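Local coordinates for protein ABC-type amino acid transport system, periplasmic component (Caldanaerobacter subterraneus subsp. tengcongensis MB4, PDB 4YMX) that is the substrate-binding protein of an amino acid ABC transporter and binds arginine in the pocket between its two lobes, at residues V146-V151 against N166-Q171. Numbering follows the deposited sequence.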
loop_
_atom_site.group_PDB
_atom_site.type_symbol
_atom_site.label_atom_id
_atom_site.label_comp_id
_atom_site.label_asym_id
_atom_site.label_seq_id
_atom_site.Cartn_x
_atom_site.Cartn_y
_atom_site.Cartn_z
ATOM N N VAL A 146 2.079 25.366 3.102
ATOM C CA VAL A 146 1.434 25.777 4.357
ATOM C C VAL A 146 0.120 25.036 4.671
ATOM O O VAL A 146 -0.600 25.398 5.607
ATOM C CB VAL A 146 1.202 27.330 4.435
ATOM C CG1 VAL A 146 1.144 27.792 5.893
ATOM C CG2 VAL A 146 2.305 28.100 3.708
ATOM N N LYS A 147 -0.190 24.003 3.895
ATOM C CA LYS A 147 -1.439 23.271 4.080
ATOM C C LYS A 147 -1.295 22.094 5.043
ATOM O O LYS A 147 -0.189 21.611 5.303
ATOM C CB LYS A 147 -1.969 22.770 2.732
ATOM C CG LYS A 147 -2.300 23.875 1.739
ATOM C CD LYS A 147 -3.598 24.586 2.115
ATOM C CE LYS A 147 -3.980 25.623 1.067
ATOM N NZ LYS A 147 -5.324 26.216 1.341
ATOM N N THR A 148 -2.428 21.640 5.571
ATOM C CA THR A 148 -2.470 20.467 6.436
ATOM C C THR A 148 -2.698 19.255 5.545
ATOM O O THR A 148 -3.716 19.156 4.857
ATOM C CB THR A 148 -3.571 20.596 7.496
ATOM O OG1 THR A 148 -3.296 21.746 8.312
ATOM C CG2 THR A 148 -3.631 19.352 8.397
ATOM N N ILE A 149 -1.722 18.355 5.533
ATOM C CA ILE A 149 -1.733 17.222 4.613
ATOM C C ILE A 149 -1.743 15.916 5.395
ATOM O O ILE A 149 -0.830 15.651 6.185
ATOM C CB ILE A 149 -0.499 17.260 3.699
ATOM C CG1 ILE A 149 -0.386 18.631 3.022
ATOM C CG2 ILE A 149 -0.555 16.116 2.679
ATOM C CD1 ILE A 149 -1.520 18.962 2.093
ATOM N N ALA A 150 -2.782 15.099 5.187
ATOM C CA ALA A 150 -2.879 13.809 5.866
ATOM C C ALA A 150 -2.066 12.763 5.117
ATOM O O ALA A 150 -2.145 12.659 3.886
ATOM C CB ALA A 150 -4.323 13.365 5.999
ATOM N N VAL A 151 -1.264 12.003 5.867
ATOM C CA VAL A 151 -0.427 10.943 5.316
ATOM C C VAL A 151 -0.345 9.773 6.278
ATOM O O VAL A 151 -0.547 9.934 7.488
ATOM C CB VAL A 151 1.020 11.419 5.035
ATOM C CG1 VAL A 151 1.036 12.466 3.923
ATOM C CG2 VAL A 151 1.673 11.958 6.298
ATOM N N ASN A 166 6.682 24.373 4.344
ATOM C CA ASN A 166 5.830 24.747 5.473
ATOM C C ASN A 166 4.614 23.844 5.672
ATOM O O ASN A 166 3.588 24.263 6.216
ATOM C CB ASN A 166 5.414 26.219 5.371
ATOM C CG ASN A 166 6.607 27.148 5.384
ATOM O OD1 ASN A 166 6.865 27.872 4.418
ATOM N ND2 ASN A 166 7.358 27.118 6.478
ATOM N N VAL A 167 4.743 22.595 5.229
ATOM C CA VAL A 167 3.659 21.630 5.375
ATOM C C VAL A 167 3.305 21.405 6.848
ATOM O O VAL A 167 4.177 21.414 7.731
ATOM C CB VAL A 167 4.005 20.283 4.692
ATOM C CG1 VAL A 167 5.123 19.565 5.435
ATOM C CG2 VAL A 167 2.767 19.395 4.595
ATOM N N LYS A 168 2.017 21.252 7.112
ATOM C CA LYS A 168 1.558 20.812 8.417
ATOM C C LYS A 168 1.126 19.363 8.263
ATOM O O LYS A 168 0.013 19.074 7.815
ATOM C CB LYS A 168 0.405 21.682 8.917
ATOM C CG LYS A 168 0.739 23.170 8.894
ATOM C CD LYS A 168 -0.416 24.029 9.394
ATOM C CE LYS A 168 -0.112 25.514 9.205
ATOM N NZ LYS A 168 -1.123 26.389 9.864
ATOM N N LEU A 169 2.026 18.446 8.603
ATOM C CA LEU A 169 1.738 17.027 8.467
ATOM C C LEU A 169 0.688 16.587 9.475
ATOM O O LEU A 169 0.771 16.923 10.658
ATOM C CB LEU A 169 2.998 16.188 8.684
ATOM C CG LEU A 169 4.012 15.993 7.560
ATOM C CD1 LEU A 169 4.914 14.825 7.922
ATOM C CD2 LEU A 169 3.330 15.750 6.223
ATOM N N LYS A 170 -0.295 15.830 9.005
ATOM C CA LYS A 170 -1.219 15.131 9.894
ATOM C C LYS A 170 -0.974 13.639 9.686
ATOM O O LYS A 170 -1.264 13.092 8.613
ATOM C CB LYS A 170 -2.671 15.487 9.589
ATOM C CG LYS A 170 -3.655 14.969 10.647
ATOM C CD LYS A 170 -5.082 15.395 10.341
ATOM C CE LYS A 170 -6.019 15.120 11.521
ATOM N NZ LYS A 170 -6.082 13.668 11.870
ATOM N N GLN A 171 -0.422 12.988 10.704
ATOM C CA GLN A 171 0.094 11.630 10.568
ATOM C C GLN A 171 -0.876 10.609 11.127
ATOM O O GLN A 171 -1.265 10.683 12.297
ATOM C CB GLN A 171 1.454 11.531 11.266
ATOM C CG GLN A 171 2.515 12.354 10.546
ATOM C CD GLN A 171 3.748 12.608 11.379
ATOM O OE1 GLN A 171 3.713 13.372 12.342
ATOM N NE2 GLN A 171 4.852 11.977 11.005
#
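Ile149 N donates to Lys168 O at 3.0 Å, one of four bonds by which peptide planes of the two strands give N-H and C=O to each other across the gap. One face of the paired strands carries Ile149, Val151, Leu169 and Gln171, the other Thr148, Ala150, Lys168 and Lys170. Three further bonds (Lys168 N to Lys147 O, Lys170 N to Ile149 O, Val151 N to Lys170 O) complete a parallel register in which Thr148 faces Lys168, their CA atoms 4.5 Å apart and the strand directions 30° from each other. The Lys168 carbonyl also receives a CA-H...O contact from Thr148 CA at 3.2 Å. Together with helix 156-161 the strands form a beta-alpha-beta unit, and 168-172 is the outermost strand on its side of a five-stranded mixed sheet. Ile149 and Val151 touch Ala161 of that helix. Val167 CG2, anti to its own N, meets Ile149 CG1 at 3.6 Å, the two side chains crossing at about a right angle. On the face of Thr148 the extended Lys168 chain passes Thr148 OG1, its CD 3.8 Å from that oxygen, while Lys170 NZ leads away to a salt bridge with Asp181.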